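Local atomic coordinates of ribonucleoside-diphosphate reductase subunit beta (Bacillus halodurans C-125, PDB entry 2RCC), a protein that forms the iron-binding small subunit of ribonucleotide reductase, which probably converts ribonucleoside diphosphates to their deoxy forms for DNA synthesis. Residues T54-N59 and Y126-S131; Q75-K80 and F194-N199; Y42-N47 and H223-T228; F190-A195 and D259-W264. One frame throughout, in Å; residues are numbered along the deposited sequence.

Interaction 1. Residues T54-N59 and Y126-S131; sequences TPFEIN and YSYVLS
Tyr128, on helix 106-133 of the ferritin-like diiron bundle, packs against the short 3-10 turn holding Pro55 and Phe56 and against Ile58 just after it. The same helix carries Tyr126, the active-site tyrosine by similarity, and probably the radical bearer as in class I relatives. CG of Tyr128 lies anti to the backbone N (chi1 -180°), which carries the phenol away from its own helix and across to the loop. There the hydroxyl donates to the backbone carbonyl of Ile58, with OH 2.7 Å from O. That oxygen lies at the edge of the phenol, near its plane, while the bond runs not far from the direction of the C=O (158° at the oxygen). Pro55 covers one face of the ring: its CB stands 4.0 Å from the Tyr128 ring centroid, close to the ring normal, a CH-pi contact well suited to the rigid, apolar proline. Phe56 meets another part of the phenol in an offset edge-to-face pair, with the edge of Tyr128 directed at the Phe56 face, planes at 83° and ring centroids 5.6 Å apart. Beyond the loop, Phe56 also packs on Tyr42 of the second subunit. With a phenylalanine in place of Tyr128, the carbonyl of Ile58 would probably lose its donor from the helix, and the loop its one directional bond to this segment. A tyrosine is apt because its ring packs against apolar loop side chains while its hydroxyl satisfies a backbone oxygen where the 3-10 turn ends.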
# COMPACT_ATOMS: atom_id res chain seq x y z
N THR A 54 14.50 0.89 -4.68
CA THR A 54 13.84 0.88 -5.98
C THR A 54 14.85 0.37 -6.99
O THR A 54 16.05 0.48 -6.78
CB THR A 54 13.28 2.28 -6.48
OG1 THR A 54 14.33 3.07 -7.02
CG2 THR A 54 12.52 3.00 -5.36
N PRO A 55 14.37 -0.18 -8.09
CA PRO A 55 15.36 -0.65 -9.08
C PRO A 55 16.21 0.44 -9.73
O PRO A 55 17.26 0.15 -10.25
CB PRO A 55 14.49 -1.36 -10.11
CG PRO A 55 13.15 -0.76 -9.95
CD PRO A 55 12.99 -0.46 -8.51
N PHE A 56 15.80 1.70 -9.63
CA PHE A 56 16.51 2.80 -10.23
C PHE A 56 17.85 3.11 -9.57
O PHE A 56 18.64 3.84 -10.15
CB PHE A 56 15.62 4.06 -10.31
CG PHE A 56 14.36 3.83 -11.10
CD1 PHE A 56 14.39 3.75 -12.47
CD2 PHE A 56 13.14 3.61 -10.45
CE1 PHE A 56 13.23 3.50 -13.22
CE2 PHE A 56 11.98 3.37 -11.19
CZ PHE A 56 12.03 3.32 -12.58
N GLU A 57 18.10 2.59 -8.38
CA GLU A 57 19.36 2.75 -7.69
C GLU A 57 20.39 1.68 -8.16
O GLU A 57 21.55 1.76 -7.80
CB GLU A 57 19.13 2.66 -6.15
CG GLU A 57 19.00 1.22 -5.55
CD GLU A 57 18.42 1.18 -4.10
OE1 GLU A 57 17.38 1.83 -3.80
OE2 GLU A 57 19.01 0.44 -3.28
N ILE A 58 19.96 0.71 -8.98
CA ILE A 58 20.82 -0.40 -9.44
C ILE A 58 21.20 -0.24 -10.92
O ILE A 58 20.34 -0.20 -11.80
CB ILE A 58 20.11 -1.73 -9.18
CG1 ILE A 58 20.04 -1.94 -7.65
CG2 ILE A 58 20.85 -2.89 -9.86
CD1 ILE A 58 19.19 -3.07 -7.24
N ASN A 59 22.50 -0.14 -11.18
CA ASN A 59 22.99 0.06 -12.53
C ASN A 59 23.20 -1.30 -13.20
O ASN A 59 23.96 -2.12 -12.70
CB ASN A 59 24.30 0.85 -12.49
CG ASN A 59 24.78 1.29 -13.88
OD1 ASN A 59 24.81 0.51 -14.83
ND2 ASN A 59 25.16 2.55 -13.98
N TYR A 126 11.43 -6.59 -12.21
CA TYR A 126 11.63 -7.69 -13.15
C TYR A 126 11.67 -7.16 -14.61
O TYR A 126 12.54 -7.54 -15.39
CB TYR A 126 10.57 -8.78 -13.04
CG TYR A 126 10.55 -9.51 -11.72
CD1 TYR A 126 11.69 -10.07 -11.18
CD2 TYR A 126 9.36 -9.65 -11.01
CE1 TYR A 126 11.66 -10.71 -9.93
CE2 TYR A 126 9.31 -10.30 -9.80
CZ TYR A 126 10.45 -10.84 -9.26
OH TYR A 126 10.36 -11.50 -8.05
N SER A 127 10.74 -6.28 -14.94
CA SER A 127 10.74 -5.62 -16.25
C SER A 127 11.99 -4.83 -16.50
O SER A 127 12.48 -4.80 -17.60
CB SER A 127 9.55 -4.66 -16.40
OG SER A 127 8.36 -5.42 -16.38
N TYR A 128 12.45 -4.12 -15.49
CA TYR A 128 13.67 -3.31 -15.55
C TYR A 128 14.92 -4.16 -15.91
O TYR A 128 15.77 -3.72 -16.71
CB TYR A 128 13.82 -2.61 -14.20
CG TYR A 128 15.01 -1.70 -13.99
CD1 TYR A 128 14.90 -0.31 -14.17
CD2 TYR A 128 16.20 -2.21 -13.51
CE1 TYR A 128 15.99 0.53 -13.94
CE2 TYR A 128 17.31 -1.39 -13.29
CZ TYR A 128 17.20 -0.03 -13.49
OH TYR A 128 18.30 0.79 -13.22
N VAL A 129 15.04 -5.33 -15.31
CA VAL A 129 16.12 -6.26 -15.61
C VAL A 129 15.98 -6.73 -17.08
O VAL A 129 16.91 -6.62 -17.87
CB VAL A 129 16.14 -7.48 -14.64
CG1 VAL A 129 17.10 -8.59 -15.12
CG2 VAL A 129 16.49 -7.05 -13.22
N LEU A 130 14.79 -7.21 -17.45
CA LEU A 130 14.57 -7.71 -18.81
C LEU A 130 14.83 -6.63 -19.90
O LEU A 130 15.56 -6.88 -20.87
CB LEU A 130 13.18 -8.33 -18.89
CG LEU A 130 12.80 -9.14 -20.12
CD1 LEU A 130 13.73 -10.30 -20.31
CD2 LEU A 130 11.35 -9.59 -20.06
N SER A 131 14.35 -5.41 -19.67
CA SER A 131 14.51 -4.32 -20.62
C SER A 131 15.95 -3.78 -20.69
O SER A 131 16.29 -3.10 -21.64
CB SER A 131 13.53 -3.18 -20.33
OG SER A 131 13.79 -2.62 -19.06

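Interaction 2. Residues Q75-K80 and F194-N199; sequences QEAFKK and FAFFYN
Phe78 and Phe197 mark the nearest backbone approach of two helices that run roughly antiparallel, at 137° between their N-to-C directions, with segment axes 10.8 Å apart. Both belong to the all-helical, ferritin-like fold of the reductase small subunit, and phenylalanines fill this fairly wide spacing. Phe196 points toward helix 72-87, and the far end of its ring rests on the Ala77 methyl, with CE1 3.6 Å from CB of Ala77, and on the main chain at Phe78, with CZ 3.6 Å from N of Phe78. The small methyl of Ala77 suits this place because it lets the ring come so close to the main chain. Phe78 turns its CG anti to its backbone N (chi1 -168°), which brings its ring beside Phe196 and presents a face to Phe197. Phe78 also packs on Val129 and Leu133 of helix 106-133. Phe197 lies about 6 Å, between side chains, from Tyr126, the active-site residue by similarity, so this buried aromatic packing is consistent with the apolar surroundings of the radical tyrosine in related enzymes. The Phe78-Phe197 pair is T-shaped, with planes at 87°, and CE1 of Phe197 stands 3.7 Å from CE2 of Phe78, over its face.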
# COMPACT_ATOMS: atom_id res chain seq x y z
N GLN A 75 21.84 -18.23 -20.69
CA GLN A 75 21.10 -17.08 -21.25
C GLN A 75 19.64 -17.42 -21.45
O GLN A 75 18.75 -16.63 -21.09
CB GLN A 75 21.70 -16.65 -22.58
CG GLN A 75 23.11 -16.10 -22.51
CD GLN A 75 23.63 -15.70 -23.89
OE1 GLN A 75 22.88 -15.20 -24.71
NE2 GLN A 75 24.90 -15.91 -24.14
N GLU A 76 19.37 -18.60 -21.98
CA GLU A 76 17.99 -19.06 -22.16
C GLU A 76 17.22 -19.23 -20.85
O GLU A 76 16.07 -18.80 -20.76
CB GLU A 76 17.93 -20.34 -23.02
CG GLU A 76 18.24 -20.12 -24.49
CD GLU A 76 17.26 -19.18 -25.18
OE1 GLU A 76 16.03 -19.30 -24.92
OE2 GLU A 76 17.72 -18.32 -25.98
N ALA A 77 17.84 -19.86 -19.86
CA ALA A 77 17.22 -20.04 -18.54
C ALA A 77 16.93 -18.69 -17.90
O ALA A 77 15.87 -18.50 -17.36
CB ALA A 77 18.12 -20.89 -17.60
N PHE A 78 17.88 -17.77 -17.99
CA PHE A 78 17.73 -16.42 -17.46
C PHE A 78 16.54 -15.73 -18.09
O PHE A 78 15.73 -15.15 -17.39
CB PHE A 78 19.01 -15.61 -17.75
CG PHE A 78 19.12 -14.30 -17.00
CD1 PHE A 78 18.32 -13.20 -17.32
CD2 PHE A 78 20.10 -14.13 -16.03
CE1 PHE A 78 18.46 -12.01 -16.65
CE2 PHE A 78 20.22 -12.91 -15.36
CZ PHE A 78 19.39 -11.87 -15.69
N LYS A 79 16.47 -15.73 -19.42
CA LYS A 79 15.34 -15.09 -20.16
C LYS A 79 14.02 -15.67 -19.77
O LYS A 79 13.05 -14.91 -19.55
CB LYS A 79 15.56 -15.19 -21.68
CG LYS A 79 16.63 -14.22 -22.18
CD LYS A 79 17.30 -14.60 -23.50
CE LYS A 79 16.36 -14.67 -24.67
NZ LYS A 79 17.16 -14.92 -25.91
N LYS A 80 13.97 -17.00 -19.69
CA LYS A 80 12.75 -17.72 -19.32
C LYS A 80 12.30 -17.38 -17.91
O LYS A 80 11.13 -17.09 -17.70
CB LYS A 80 12.91 -19.22 -19.45
CG LYS A 80 12.91 -19.73 -20.85
CD LYS A 80 13.40 -21.15 -20.93
CE LYS A 80 13.55 -21.60 -22.38
NZ LYS A 80 12.27 -21.77 -23.10
N PHE A 194 15.05 -18.08 -7.98
CA PHE A 194 15.93 -17.12 -7.29
C PHE A 194 17.31 -17.71 -7.09
O PHE A 194 18.31 -17.04 -7.32
CB PHE A 194 15.36 -16.67 -5.96
CG PHE A 194 13.97 -16.01 -6.06
CD1 PHE A 194 13.60 -15.21 -7.15
CD2 PHE A 194 13.06 -16.19 -5.04
CE1 PHE A 194 12.36 -14.61 -7.23
CE2 PHE A 194 11.77 -15.59 -5.11
CZ PHE A 194 11.43 -14.80 -6.20
N ALA A 195 17.38 -18.98 -6.70
CA ALA A 195 18.66 -19.68 -6.56
C ALA A 195 19.49 -19.66 -7.84
O ALA A 195 20.73 -19.57 -7.76
CB ALA A 195 18.43 -21.14 -6.09
N PHE A 196 18.83 -19.76 -9.00
CA PHE A 196 19.49 -19.66 -10.31
C PHE A 196 20.27 -18.33 -10.41
O PHE A 196 21.42 -18.31 -10.81
CB PHE A 196 18.50 -19.85 -11.48
CG PHE A 196 19.05 -19.46 -12.83
CD1 PHE A 196 19.72 -20.38 -13.61
CD2 PHE A 196 18.89 -18.18 -13.33
CE1 PHE A 196 20.22 -20.03 -14.84
CE2 PHE A 196 19.44 -17.81 -14.55
CZ PHE A 196 20.08 -18.73 -15.30
N PHE A 197 19.62 -17.23 -10.03
CA PHE A 197 20.25 -15.94 -10.07
C PHE A 197 21.43 -15.87 -9.09
O PHE A 197 22.50 -15.36 -9.44
CB PHE A 197 19.23 -14.83 -9.84
CG PHE A 197 18.19 -14.76 -10.92
CD1 PHE A 197 18.54 -14.46 -12.22
CD2 PHE A 197 16.87 -15.05 -10.65
CE1 PHE A 197 17.59 -14.42 -13.21
CE2 PHE A 197 15.92 -15.00 -11.65
CZ PHE A 197 16.29 -14.69 -12.92
N TYR A 198 21.24 -16.40 -7.88
CA TYR A 198 22.33 -16.39 -6.89
C TYR A 198 23.49 -17.28 -7.32
O TYR A 198 24.65 -16.96 -7.01
CB TYR A 198 21.84 -16.83 -5.50
CG TYR A 198 20.72 -16.00 -4.90
CD1 TYR A 198 20.68 -14.61 -5.04
CD2 TYR A 198 19.72 -16.61 -4.14
CE1 TYR A 198 19.64 -13.86 -4.47
CE2 TYR A 198 18.71 -15.89 -3.58
CZ TYR A 198 18.68 -14.52 -3.74
OH TYR A 198 17.66 -13.84 -3.16
N ASN A 199 23.20 -18.38 -8.03
CA ASN A 199 24.24 -19.28 -8.54
C ASN A 199 25.12 -18.53 -9.53
O ASN A 199 26.31 -18.80 -9.62
CB ASN A 199 23.62 -20.54 -9.19
CG ASN A 199 24.67 -21.52 -9.75
OD1 ASN A 199 25.51 -22.02 -9.02
ND2 ASN A 199 24.58 -21.81 -11.04

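Interaction 3. Residues Y42-N47 and H223-T228; sequences YPLYKN and HVYLFT
Leu44 reaches across from helix 41-50 and sets its forked end between Tyr225 and Leu226 on helix 207-237. Its CG lies anti to the backbone N (chi1 178°), a torsion that extends the branch toward helix 207-237 and brings both methyls to the contact. CD2 does most of the touching: it sits 3.9 Å from CD2 of Tyr225, meeting the ring at its edge and near its plane, not over a face. The other methyl, CD1 of Leu44, comes to 4.0 Å from that same CD2 of Tyr225, so the fork grips one corner of the ring. Tyr225 has the same kind of first torsion, and the two side chains lie alongside, running in opposing senses. Leu226 instead lies crosswise to Leu44: both its CB and its CD1 are 4.0 Å from CD2 of Leu44. A branched, apolar leucine suits this position because one side chain can serve two neighbours at once, whereas Tyr225 combines an apolar ring edge with an exposed setting. Elsewhere on helix 41-50, Tyr42 and Tyr45 hydrogen bond to Gln124 of the second subunit. Two residues before Tyr225, His223, an iron ligand by similarity, hydrogen bonds to Glu186 through ND1 and to Gln118 through NE2. Helix 41-50 thus flanks helix 207-237, which carries probable iron ligands and is itself met by helices 172-187 and 106-133.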
# COMPACT_ATOMS: atom_id res chain seq x y z
N TYR A 42 3.99 -2.65 14.71
CA TYR A 42 4.72 -1.38 14.48
C TYR A 42 6.18 -1.64 14.19
O TYR A 42 6.71 -1.00 13.28
CB TYR A 42 4.51 -0.35 15.62
CG TYR A 42 4.82 1.13 15.34
CD1 TYR A 42 4.92 1.67 14.04
CD2 TYR A 42 4.85 2.03 16.40
CE1 TYR A 42 5.15 3.07 13.83
CE2 TYR A 42 5.04 3.41 16.19
CZ TYR A 42 5.21 3.94 14.93
OH TYR A 42 5.38 5.32 14.79
N PRO A 43 6.83 -2.51 14.98
CA PRO A 43 8.18 -2.92 14.61
C PRO A 43 8.30 -3.50 13.19
O PRO A 43 9.27 -3.22 12.51
CB PRO A 43 8.51 -3.98 15.64
CG PRO A 43 7.71 -3.67 16.79
CD PRO A 43 6.47 -3.07 16.30
N LEU A 44 7.32 -4.29 12.74
CA LEU A 44 7.34 -4.80 11.36
C LEU A 44 7.22 -3.66 10.33
O LEU A 44 7.99 -3.60 9.37
CB LEU A 44 6.22 -5.84 11.18
CG LEU A 44 6.05 -6.44 9.79
CD1 LEU A 44 7.37 -7.04 9.23
CD2 LEU A 44 4.96 -7.47 9.89
N TYR A 45 6.29 -2.75 10.53
CA TYR A 45 6.19 -1.59 9.68
C TYR A 45 7.52 -0.84 9.56
O TYR A 45 7.98 -0.54 8.45
CB TYR A 45 5.09 -0.62 10.17
CG TYR A 45 5.15 0.74 9.53
CD1 TYR A 45 4.59 1.00 8.27
CD2 TYR A 45 5.80 1.78 10.15
CE1 TYR A 45 4.67 2.24 7.70
CE2 TYR A 45 5.91 2.98 9.57
CZ TYR A 45 5.34 3.23 8.36
OH TYR A 45 5.49 4.51 7.85
N LYS A 46 8.14 -0.59 10.70
CA LYS A 46 9.42 0.14 10.78
C LYS A 46 10.55 -0.59 10.01
O LYS A 46 11.35 0.06 9.35
CB LYS A 46 9.84 0.36 12.23
CG LYS A 46 8.98 1.34 12.99
CD LYS A 46 9.30 1.36 14.48
CE LYS A 46 8.43 2.39 15.21
NZ LYS A 46 8.68 2.44 16.70
N ASN A 47 10.57 -1.92 10.09
CA ASN A 47 11.58 -2.70 9.39
C ASN A 47 11.32 -2.65 7.88
O ASN A 47 12.25 -2.51 7.11
CB ASN A 47 11.66 -4.15 9.91
CG ASN A 47 12.26 -4.25 11.32
OD1 ASN A 47 13.17 -3.51 11.69
ND2 ASN A 47 11.79 -5.22 12.08
N HIS A 223 7.12 -10.51 4.54
CA HIS A 223 5.74 -10.83 4.15
C HIS A 223 5.38 -12.18 4.76
O HIS A 223 4.31 -12.30 5.38
CB HIS A 223 5.57 -10.88 2.63
CG HIS A 223 5.86 -9.59 1.91
ND1 HIS A 223 5.64 -9.44 0.56
CD2 HIS A 223 6.34 -8.40 2.33
CE1 HIS A 223 6.01 -8.23 0.17
NE2 HIS A 223 6.44 -7.58 1.23
N VAL A 224 6.28 -13.18 4.65
CA VAL A 224 6.05 -14.50 5.27
C VAL A 224 5.91 -14.38 6.79
O VAL A 224 5.08 -15.03 7.37
CB VAL A 224 7.19 -15.52 4.95
CG1 VAL A 224 6.99 -16.81 5.73
CG2 VAL A 224 7.24 -15.81 3.44
N TYR A 225 6.73 -13.55 7.43
CA TYR A 225 6.63 -13.30 8.85
C TYR A 225 5.21 -12.76 9.19
O TYR A 225 4.58 -13.27 10.12
CB TYR A 225 7.74 -12.33 9.30
CG TYR A 225 7.66 -11.84 10.71
CD1 TYR A 225 8.16 -12.58 11.78
CD2 TYR A 225 7.12 -10.59 10.98
CE1 TYR A 225 8.08 -12.10 13.07
CE2 TYR A 225 7.02 -10.13 12.25
CZ TYR A 225 7.50 -10.87 13.29
OH TYR A 225 7.41 -10.32 14.53
N LEU A 226 4.71 -11.82 8.40
CA LEU A 226 3.36 -11.28 8.61
C LEU A 226 2.30 -12.39 8.48
O LEU A 226 1.44 -12.56 9.36
CB LEU A 226 3.06 -10.18 7.60
CG LEU A 226 1.65 -9.55 7.65
CD1 LEU A 226 1.32 -9.01 9.01
CD2 LEU A 226 1.51 -8.51 6.56
N PHE A 227 2.35 -13.10 7.37
CA PHE A 227 1.36 -14.17 7.15
C PHE A 227 1.40 -15.30 8.18
O PHE A 227 0.36 -15.81 8.58
CB PHE A 227 1.48 -14.74 5.74
CG PHE A 227 1.24 -13.73 4.63
CD1 PHE A 227 0.08 -12.96 4.62
CD2 PHE A 227 2.13 -13.63 3.53
CE1 PHE A 227 -0.15 -12.06 3.57
CE2 PHE A 227 1.90 -12.74 2.51
CZ PHE A 227 0.77 -11.95 2.53
N THR A 228 2.59 -15.73 8.59
CA THR A 228 2.69 -16.79 9.60
C THR A 228 2.22 -16.33 10.98
O THR A 228 1.62 -17.11 11.75
CB THR A 228 4.11 -17.45 9.62
OG1 THR A 228 5.10 -16.51 9.99
CG2 THR A 228 4.46 -18.01 8.28

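Interaction 4. Residues F190-A195 and D259-W264; sequences FYSGFA and DLEKDW
Glu261 sends its carboxylate from helix 244-268 into the start of helix 191-202, where Phe190 holds the N-cap position. This polar grip is the tight part of the contact. Oxygen OE1 accepts from N of Phe190 at 2.9 Å, met from well above the carboxylate plane. Oxygen OE2 accepts on its anti side from N of Ser192 at 2.9 Å; in one of two conformers of Ser192, OG also donates to OE2 at 2.9 Å, from the opposite face of the plane. The Glu261 carboxylate would be expected to interact favourably with the dipole at the N-terminus of helix 191-202. With CG anti to the backbone N, the chain of Glu261 bends at chi2 (62°), which turns the carboxylate onto the helix end. Glutamate fits because its length spans helices whose segment axes come no closer than 10.0 Å, and serine because its short hydroxyl can add a second donor beside its own N-H. OE1 also forms a salt bridge with Arg155, which makes cation-pi contacts with Phe190 and Trp264. Were Glu261 replaced by an alanine, the N-H groups of Phe190 and Ser192 would probably lose this acceptor and Arg155 this counter-charge. Around the grip the packing is looser: the side chain of Trp264 comes no nearer than 4.8 Å to segment 190-195, and Asp259 lies exposed to solvent. Tyr191, next to Phe190, packs on Glu220, an iron ligand by similarity. The contact is a buried glutamate accepting from N-H groups at the start of a helix in the ferritin-like bundle.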
# COMPACT_ATOMS: atom_id res chain seq x y z
N PHE A 190 8.98 -20.16 -6.90
CA PHE A 190 10.13 -19.54 -7.56
C PHE A 190 11.42 -19.45 -6.75
O PHE A 190 12.37 -18.91 -7.26
CB PHE A 190 9.77 -18.18 -8.19
CG PHE A 190 8.64 -18.26 -9.15
CD1 PHE A 190 8.74 -19.06 -10.28
CD2 PHE A 190 7.45 -17.57 -8.91
CE1 PHE A 190 7.67 -19.19 -11.15
CE2 PHE A 190 6.40 -17.69 -9.78
CZ PHE A 190 6.49 -18.50 -10.90
N TYR A 191 11.50 -20.08 -5.58
CA TYR A 191 12.77 -20.10 -4.85
C TYR A 191 13.85 -20.82 -5.63
O TYR A 191 14.99 -20.46 -5.46
CB TYR A 191 12.61 -20.60 -3.40
CG TYR A 191 12.13 -19.47 -2.46
CD1 TYR A 191 11.06 -18.64 -2.80
CD2 TYR A 191 12.76 -19.25 -1.24
CE1 TYR A 191 10.63 -17.60 -1.94
CE2 TYR A 191 12.34 -18.20 -0.38
CZ TYR A 191 11.27 -17.39 -0.73
OH TYR A 191 10.85 -16.37 0.13
N SER A 192 13.52 -21.82 -6.49
CA SER A 192 14.50 -22.45 -7.40
C SER A 192 15.06 -21.45 -8.37
O SER A 192 16.25 -21.46 -8.70
CB SER A 192 13.87 -23.53 -8.29
OG SER A 192 13.30 -24.55 -7.53
N GLY A 193 14.16 -20.59 -8.87
CA GLY A 193 14.51 -19.57 -9.82
C GLY A 193 15.37 -18.50 -9.21
O GLY A 193 16.33 -18.09 -9.81
N PHE A 194 15.05 -18.08 -7.98
CA PHE A 194 15.93 -17.12 -7.29
C PHE A 194 17.31 -17.71 -7.09
O PHE A 194 18.31 -17.04 -7.32
CB PHE A 194 15.36 -16.67 -5.96
CG PHE A 194 13.97 -16.01 -6.06
CD1 PHE A 194 13.60 -15.21 -7.15
CD2 PHE A 194 13.06 -16.19 -5.04
CE1 PHE A 194 12.36 -14.61 -7.23
CE2 PHE A 194 11.77 -15.59 -5.11
CZ PHE A 194 11.43 -14.80 -6.20
N ALA A 195 17.38 -18.98 -6.70
CA ALA A 195 18.66 -19.68 -6.56
C ALA A 195 19.49 -19.66 -7.84
O ALA A 195 20.73 -19.57 -7.76
CB ALA A 195 18.43 -21.14 -6.09
N ASP A 259 6.33 -30.17 -4.61
CA ASP A 259 6.32 -30.97 -5.83
C ASP A 259 6.18 -30.12 -7.09
O ASP A 259 6.88 -30.35 -8.07
CB ASP A 259 5.19 -32.02 -5.81
CG ASP A 259 5.42 -33.14 -4.82
OD1 ASP A 259 6.54 -33.30 -4.32
OD2 ASP A 259 4.43 -33.88 -4.52
N LEU A 260 5.28 -29.12 -7.06
CA LEU A 260 5.09 -28.22 -8.20
C LEU A 260 6.34 -27.40 -8.46
O LEU A 260 6.71 -27.20 -9.60
CB LEU A 260 3.88 -27.28 -8.01
CG LEU A 260 2.51 -27.94 -8.22
CD1 LEU A 260 1.37 -27.08 -7.68
CD2 LEU A 260 2.30 -28.26 -9.69
N GLU A 261 7.00 -26.94 -7.40
CA GLU A 261 8.25 -26.18 -7.55
C GLU A 261 9.32 -27.05 -8.20
O GLU A 261 9.98 -26.60 -9.13
CB GLU A 261 8.71 -25.62 -6.20
CG GLU A 261 9.98 -24.76 -6.22
CD GLU A 261 9.88 -23.49 -7.05
OE1 GLU A 261 8.78 -23.03 -7.40
OE2 GLU A 261 10.93 -22.92 -7.35
N LYS A 262 9.46 -28.29 -7.74
CA LYS A 262 10.42 -29.25 -8.30
C LYS A 262 10.12 -29.49 -9.77
O LYS A 262 11.04 -29.56 -10.55
CB LYS A 262 10.38 -30.58 -7.54
CG LYS A 262 10.88 -30.46 -6.12
CD LYS A 262 10.61 -31.67 -5.28
CE LYS A 262 10.92 -31.33 -3.81
NZ LYS A 262 10.89 -32.46 -2.89
N ASP A 263 8.84 -29.58 -10.13
CA ASP A 263 8.46 -29.78 -11.55
C ASP A 263 8.90 -28.58 -12.39
O ASP A 263 9.47 -28.73 -13.47
CB ASP A 263 6.94 -29.97 -11.69
CG ASP A 263 6.43 -31.28 -11.08
OD1 ASP A 263 7.20 -32.26 -10.94
OD2 ASP A 263 5.22 -31.31 -10.72
N TRP A 264 8.59 -27.39 -11.91
CA TRP A 264 8.99 -26.17 -12.58
C TRP A 264 10.50 -26.09 -12.72
O TRP A 264 11.02 -25.78 -13.80
CB TRP A 264 8.43 -24.96 -11.84
CG TRP A 264 7.02 -24.68 -12.24
CD1 TRP A 264 5.87 -25.23 -11.73
CD2 TRP A 264 6.62 -23.80 -13.26
NE1 TRP A 264 4.78 -24.72 -12.37
CE2 TRP A 264 5.22 -23.83 -13.31
CE3 TRP A 264 7.32 -22.97 -14.14
CZ2 TRP A 264 4.49 -23.04 -14.18
CZ3 TRP A 264 6.61 -22.20 -15.02
CH2 TRP A 264 5.21 -22.25 -15.05

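In the fold
All four contacts lie within the ferritin-like fold of the small subunit, in a mainly helical chain without strands. Interactions 2 and 4 share helix 191-202 and lie 11 Å apart between centres, on the same side of the chain's centre; interaction 3 is on the opposite side from both. Along the chain, interactions 1 and 2 cross and are nested inside the loop that interaction 3 closes, while interactions 3 and 4 alternate. Interactions 1, 2 and 4 meet near Tyr126 of interaction 1, which packs on Phe194, shared by the other two, while interaction 3 holds His223, a probable iron ligand. Interactions 1 and 3 also border the second subunit.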